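Local structure of uncharacterized protein Atu2773 (Agrobacterium tumefaciens, 2QV5) at residues Gly29-Ile34 with Asn210-Gly215; Asp114-Ser119 with Arg149-Arg154. The protein is of unknown function but belongs to the divergent polysaccharide deacetylase family, so it may act on carbohydrate, which remains unproven. All blocks are in the same frame, centred on the assembly; numbering follows the deposited sequence.

Contact 1 joins two neighbouring strands of the parallel sheet, 30-39 and 212-218, whereas contact 2 joins two helices packed around that sheet, 109-120 and 141-153, so the two share no element. Their centres are 27 Å apart, on opposite sides of the chain's centre, yet contact 2 is nested along the sequence within the loop that contact 1 closes. The chemistry follows the place in the fold: strand pairing in contact 1 rests on regular backbone hydrogen bonds and goes from a partly exposed, watered end to a buried one, while contact 2 is mostly buried and relies on side chains, a carboxylate shared by histidine and arginine beside an apolar contact.

Contact 1: residues Gly29-Ile34 with Asn210-Gly215; sequences GTRVAI and NGQAIG
Arg31 to Ile34 pair with Gln212 to Gly215 as parallel strands whose axes approach to 4.7 Å at an angle of 15°, and four backbone hydrogen bonds alternate between them. Arg31 N donates to Gly211 O and Ala33 N to Ala213 O (3.0 Å); in return Ala213 N reaches Arg31 O, the longest of the set at 3.3 Å, and Gly215 N reaches Ala33 O. Arg31 and Gln212 run side by side on the face they share with Ala33 and Ile214. The Arg31 chain bends at chi3 (-66°), and NH2 comes 2.9 Å from Gln212 OE1, with guanidinium and amide planes 72° apart. The amide nitrogen NE2 of Gln212 bonds to the carbonyl of Leu247, and Trp24 forms a cation-pi pair with Arg31. A water at the in-plane edge of the guanidinium accepts from Arg31 NE and donates to Gly29 O and Gly211 O, the latter at 2.6 Å, so Gly211 O receives both this water and Arg31 N. Farther along, Ala33 CB meets Ile214 CG1 at 4.2 Å, both side chains touching Leu247 of helix 244-247. Val32 and Ile34 turn to the other face, against helix 193-210. Gly211, the first residue after that helix and of positive phi, makes the turn into the strand beginning at Gln212: a helix-to-strand connection of the alternating kind that builds a parallel alpha/beta sheet.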
loop_
_atom_site.group_PDB
_atom_site.type_symbol
_atom_site.label_atom_id
_atom_site.label_comp_id
_atom_site.label_asym_id
_atom_site.label_seq_id
_atom_site.Cartn_x
_atom_site.Cartn_y
_atom_site.Cartn_z
ATOM N N GLY A 29 4.978 13.701 17.831
ATOM C CA GLY A 29 5.801 12.551 18.219
ATOM C C GLY A 29 6.147 11.680 17.030
ATOM O O GLY A 29 5.653 11.907 15.927
ATOM N N THR A 30 6.983 10.673 17.264
ATOM C CA THR A 30 7.410 9.731 16.221
ATOM C C THR A 30 6.202 8.927 15.716
ATOM O O THR A 30 5.415 8.423 16.513
ATOM C CB THR A 30 8.487 8.751 16.784
ATOM O OG1 THR A 30 9.646 9.482 17.216
ATOM C CG2 THR A 30 8.895 7.708 15.758
ATOM N N ARG A 31 6.036 8.824 14.397
ATOM C CA ARG A 31 4.924 8.044 13.853
ATOM C C ARG A 31 5.437 7.013 12.868
ATOM O O ARG A 31 6.434 7.253 12.184
ATOM C CB ARG A 31 3.919 8.948 13.143
ATOM C CG ARG A 31 3.175 9.929 14.021
ATOM C CD ARG A 31 2.242 10.782 13.180
ATOM N NE ARG A 31 2.979 11.662 12.265
ATOM C CZ ARG A 31 2.429 12.329 11.251
ATOM N NH1 ARG A 31 1.133 12.233 11.013
ATOM N NH2 ARG A 31 3.176 13.084 10.460
ATOM N N VAL A 32 4.758 5.871 12.799
ATOM C CA VAL A 32 5.155 4.792 11.893
ATOM C C VAL A 32 3.894 4.272 11.204
ATOM O O VAL A 32 2.887 4.076 11.874
ATOM C CB VAL A 32 5.850 3.631 12.685
ATOM C CG1 VAL A 32 5.845 2.319 11.911
ATOM C CG2 VAL A 32 7.297 3.993 13.063
ATOM N N ALA A 33 3.934 4.076 9.884
ATOM C CA ALA A 33 2.899 3.290 9.193
ATOM C C ALA A 33 3.525 1.976 8.756
ATOM O O ALA A 33 4.699 1.933 8.401
ATOM C CB ALA A 33 2.321 4.027 7.981
ATOM N N ILE A 34 2.754 0.898 8.831
ATOM C CA ILE A 34 3.215 -0.414 8.350
ATOM C C ILE A 34 2.114 -0.954 7.464
ATOM O O ILE A 34 0.956 -0.994 7.885
ATOM C CB ILE A 34 3.501 -1.431 9.497
ATOM C CG1 ILE A 34 4.718 -1.014 10.329
ATOM C CG2 ILE A 34 3.729 -2.853 8.919
ATOM C CD1 ILE A 34 4.701 -1.551 11.756
ATOM N N ASN A 210 13.602 10.913 11.328
ATOM C CA ASN A 210 12.830 11.695 10.364
ATOM C C ASN A 210 11.508 12.251 10.914
ATOM O O ASN A 210 10.915 13.162 10.326
ATOM C CB ASN A 210 12.586 10.881 9.075
ATOM C CG ASN A 210 13.870 10.617 8.286
ATOM O OD1 ASN A 210 14.938 11.118 8.621
ATOM N ND2 ASN A 210 13.758 9.831 7.222
ATOM N N GLY A 211 11.061 11.725 12.053
ATOM C CA GLY A 211 9.743 12.067 12.577
ATOM C C GLY A 211 8.706 11.033 12.167
ATOM O O GLY A 211 7.794 10.739 12.935
ATOM N N GLN A 212 8.859 10.466 10.966
ATOM C CA GLN A 212 7.938 9.449 10.439
ATOM C C GLN A 212 8.645 8.482 9.489
ATOM O O GLN A 212 9.673 8.829 8.895
ATOM C CB GLN A 212 6.738 10.103 9.730
ATOM C CG GLN A 212 7.099 10.948 8.495
ATOM C CD GLN A 212 5.914 11.682 7.879
ATOM O OE1 GLN A 212 5.260 12.490 8.538
ATOM N NE2 GLN A 212 5.654 11.424 6.597
ATOM N N ALA A 213 8.088 7.278 9.362
ATOM C CA ALA A 213 8.537 6.299 8.371
ATOM C C ALA A 213 7.469 5.255 8.047
ATOM O O ALA A 213 6.568 5.003 8.845
ATOM C CB ALA A 213 9.818 5.602 8.831
ATOM N N ILE A 214 7.608 4.638 6.872
ATOM C CA ILE A 214 6.683 3.622 6.365
ATOM C C ILE A 214 7.447 2.329 6.111
ATOM O O ILE A 214 8.473 2.336 5.428
ATOM C CB ILE A 214 6.001 4.066 5.044
ATOM C CG1 ILE A 214 5.165 5.342 5.240
ATOM C CG2 ILE A 214 5.135 2.917 4.467
ATOM C CD1 ILE A 214 4.750 6.040 3.933
ATOM N N GLY A 215 6.963 1.229 6.692
ATOM C CA GLY A 215 7.471 -0.104 6.403
ATOM C C GLY A 215 6.450 -0.899 5.616
ATOM O O GLY A 215 5.245 -0.696 5.774
HETATM O O HOH W 1 5.695 12.323 13.107
#

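Contact 2: residues Asp114-Ser119 with Arg149-Arg154; sequences DRLHRS and RDIGKR
A histidine-carboxylate hydrogen bond, set within a salt-bridge network, links helices 109-120 and 141-153, whose axes, over these short segments, approach to 11.7 Å. His117 NE2 donates to Asp150 OD1 at 3.1 Å and 166°, a nearly straight bond. The acceptor lies close to the imidazole plane, but the histidine meets OD1 from above the carboxylate plane, ring and carboxylate being turned 45° to each other. Asp150 reaches across because its CG stands anti to the backbone N. Arg154 grips the same carboxylate side-on: NE goes to OD2 at 3.0 Å, while NH2 bonds to OD1 on its syn side, which holds the guanidinium edge against the acid. OD1 thus accepts from both His117 and Arg154, and Lys153 NZ adds a weak bond to it. The arginine also passes near the histidine, NH2 lying 3.4 Å from His117 CE1 with ring and guanidinium planes 84° apart. Leu116 and Asp150 lie alongside one another, pointing oppositely, and CD2 of Leu116 comes 3.4 Å from Asp150 OD2 and 4.2 Å from Ile151 CG1. Leu116 also touches Ile86 of strand 82-88, and Met120 of helix 109-120 packs on Asp150, Ile151 and Arg154. Leu6 near the N-terminus touches His117 and Arg154, whose NH1 bonds to the carbonyl of Pro7, so the helix pair is joined to the sheet through Leu116 and to the N-terminal segment through the histidine and arginine.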
loop_
_atom_site.group_PDB
_atom_site.type_symbol
_atom_site.label_atom_id
_atom_site.label_comp_id
_atom_site.label_asym_id
_atom_site.label_seq_id
_atom_site.Cartn_x
_atom_site.Cartn_y
_atom_site.Cartn_z
ATOM N N ASP A 114 -7.836 1.293 -18.583
ATOM C CA ASP A 114 -8.903 0.296 -18.499
ATOM C C ASP A 114 -8.565 -0.849 -17.542
ATOM O O ASP A 114 -9.427 -1.310 -16.798
ATOM C CB ASP A 114 -9.237 -0.256 -19.891
ATOM C CG ASP A 114 -10.076 0.716 -20.722
ATOM O OD1 ASP A 114 -10.905 1.451 -20.130
ATOM O OD2 ASP A 114 -9.912 0.744 -21.967
ATOM N N ARG A 115 -7.311 -1.295 -17.571
ATOM C CA ARG A 115 -6.828 -2.347 -16.680
ATOM C C ARG A 115 -6.868 -1.891 -15.232
ATOM O O ARG A 115 -7.271 -2.652 -14.358
ATOM C CB ARG A 115 -5.390 -2.716 -17.032
ATOM C CG ARG A 115 -5.276 -3.684 -18.186
ATOM C CD ARG A 115 -3.856 -3.753 -18.677
ATOM N NE ARG A 115 -3.747 -4.636 -19.833
ATOM C CZ ARG A 115 -2.807 -4.528 -20.763
ATOM N NH1 ARG A 115 -2.787 -5.371 -21.785
ATOM N NH2 ARG A 115 -1.896 -3.567 -20.679
ATOM N N LEU A 116 -6.404 -0.661 -15.010
ATOM C CA LEU A 116 -6.426 0.009 -13.710
ATOM C C LEU A 116 -7.836 0.092 -13.146
ATOM O O LEU A 116 -8.073 -0.257 -11.992
ATOM C CB LEU A 116 -5.865 1.425 -13.861
ATOM C CG LEU A 116 -5.876 2.335 -12.634
ATOM C CD1 LEU A 116 -5.008 1.709 -11.537
ATOM C CD2 LEU A 116 -5.391 3.744 -12.951
ATOM N N HIS A 117 -8.767 0.550 -13.978
ATOM C CA HIS A 117 -10.173 0.694 -13.597
ATOM C C HIS A 117 -10.831 -0.626 -13.231
ATOM O O HIS A 117 -11.680 -0.670 -12.338
ATOM C CB HIS A 117 -10.949 1.380 -14.721
ATOM C CG HIS A 117 -10.666 2.844 -14.848
ATOM N ND1 HIS A 117 -11.311 3.646 -15.765
ATOM C CD2 HIS A 117 -9.823 3.656 -14.165
ATOM C CE1 HIS A 117 -10.869 4.886 -15.650
ATOM N NE2 HIS A 117 -9.962 4.918 -14.689
ATOM N N ARG A 118 -10.447 -1.702 -13.911
ATOM C CA ARG A 118 -10.941 -3.020 -13.556
ATOM C C ARG A 118 -10.509 -3.427 -12.144
ATOM O O ARG A 118 -11.320 -3.937 -11.382
ATOM C CB ARG A 118 -10.503 -4.064 -14.585
ATOM C CG ARG A 118 -11.292 -3.981 -15.882
ATOM C CD ARG A 118 -11.202 -5.275 -16.673
ATOM N NE ARG A 118 -9.896 -5.503 -17.305
ATOM C CZ ARG A 118 -9.457 -4.900 -18.412
ATOM N NH1 ARG A 118 -10.192 -3.989 -19.044
ATOM N NH2 ARG A 118 -8.262 -5.212 -18.892
ATOM N N SER A 119 -9.247 -3.183 -11.797
ATOM C CA SER A 119 -8.757 -3.460 -10.437
ATOM C C SER A 119 -9.429 -2.578 -9.381
ATOM O O SER A 119 -9.836 -3.080 -8.326
ATOM C CB SER A 119 -7.248 -3.279 -10.365
ATOM O OG SER A 119 -6.575 -4.325 -11.043
ATOM N N ARG A 149 -1.718 10.271 -13.021
ATOM C CA ARG A 149 -2.704 11.338 -13.219
ATOM C C ARG A 149 -4.133 10.864 -12.921
ATOM O O ARG A 149 -4.886 11.573 -12.250
ATOM C CB ARG A 149 -2.621 11.910 -14.625
ATOM C CG ARG A 149 -1.396 12.782 -14.868
ATOM C CD ARG A 149 -1.508 13.509 -16.198
ATOM N NE ARG A 149 -0.307 14.286 -16.497
ATOM C CZ ARG A 149 -0.094 15.538 -16.089
ATOM N NH1 ARG A 149 -0.999 16.178 -15.358
ATOM N NH2 ARG A 149 1.034 16.152 -16.410
ATOM N N ASP A 150 -4.496 9.671 -13.399
ATOM C CA ASP A 150 -5.810 9.092 -13.083
ATOM C C ASP A 150 -6.003 8.888 -11.571
ATOM O O ASP A 150 -7.015 9.316 -11.009
ATOM C CB ASP A 150 -6.048 7.775 -13.827
ATOM C CG ASP A 150 -7.436 7.207 -13.572
ATOM O OD1 ASP A 150 -8.390 7.611 -14.264
ATOM O OD2 ASP A 150 -7.583 6.359 -12.665
ATOM N N ILE A 151 -5.022 8.256 -10.927
ATOM C CA ILE A 151 -5.048 8.021 -9.477
ATOM C C ILE A 151 -5.120 9.350 -8.713
ATOM O O ILE A 151 -5.931 9.492 -7.793
ATOM C CB ILE A 151 -3.828 7.165 -9.011
ATOM C CG1 ILE A 151 -3.906 5.759 -9.611
ATOM C CG2 ILE A 151 -3.758 7.068 -7.469
ATOM C CD1 ILE A 151 -2.574 5.071 -9.741
ATOM N N GLY A 152 -4.290 10.315 -9.132
ATOM C CA GLY A 152 -4.210 11.621 -8.494
ATOM C C GLY A 152 -5.523 12.385 -8.517
ATOM O O GLY A 152 -5.926 12.958 -7.501
ATOM N N LYS A 153 -6.218 12.343 -9.655
ATOM C CA LYS A 153 -7.459 13.102 -9.840
ATOM C C LYS A 153 -8.650 12.542 -9.054
ATOM O O LYS A 153 -9.622 13.255 -8.813
ATOM C CB LYS A 153 -7.807 13.225 -11.331
ATOM C CG LYS A 153 -8.692 12.105 -11.863
ATOM C CD LYS A 153 -8.866 12.164 -13.369
ATOM C CE LYS A 153 -9.602 10.932 -13.862
ATOM N NZ LYS A 153 -9.230 10.637 -15.277
ATOM N N ARG A 154 -8.554 11.271 -8.653
ATOM C CA ARG A 154 -9.612 10.589 -7.903
ATOM C C ARG A 154 -9.438 10.721 -6.407
ATOM O O ARG A 154 -10.167 10.090 -5.642
ATOM C CB ARG A 154 -9.640 9.109 -8.256
ATOM C CG ARG A 154 -9.985 8.904 -9.691
ATOM C CD ARG A 154 -9.951 7.443 -10.075
ATOM N NE ARG A 154 -10.215 7.366 -11.500
ATOM C CZ ARG A 154 -11.421 7.431 -12.049
ATOM N NH1 ARG A 154 -12.522 7.546 -11.304
ATOM N NH2 ARG A 154 -11.526 7.374 -13.361
#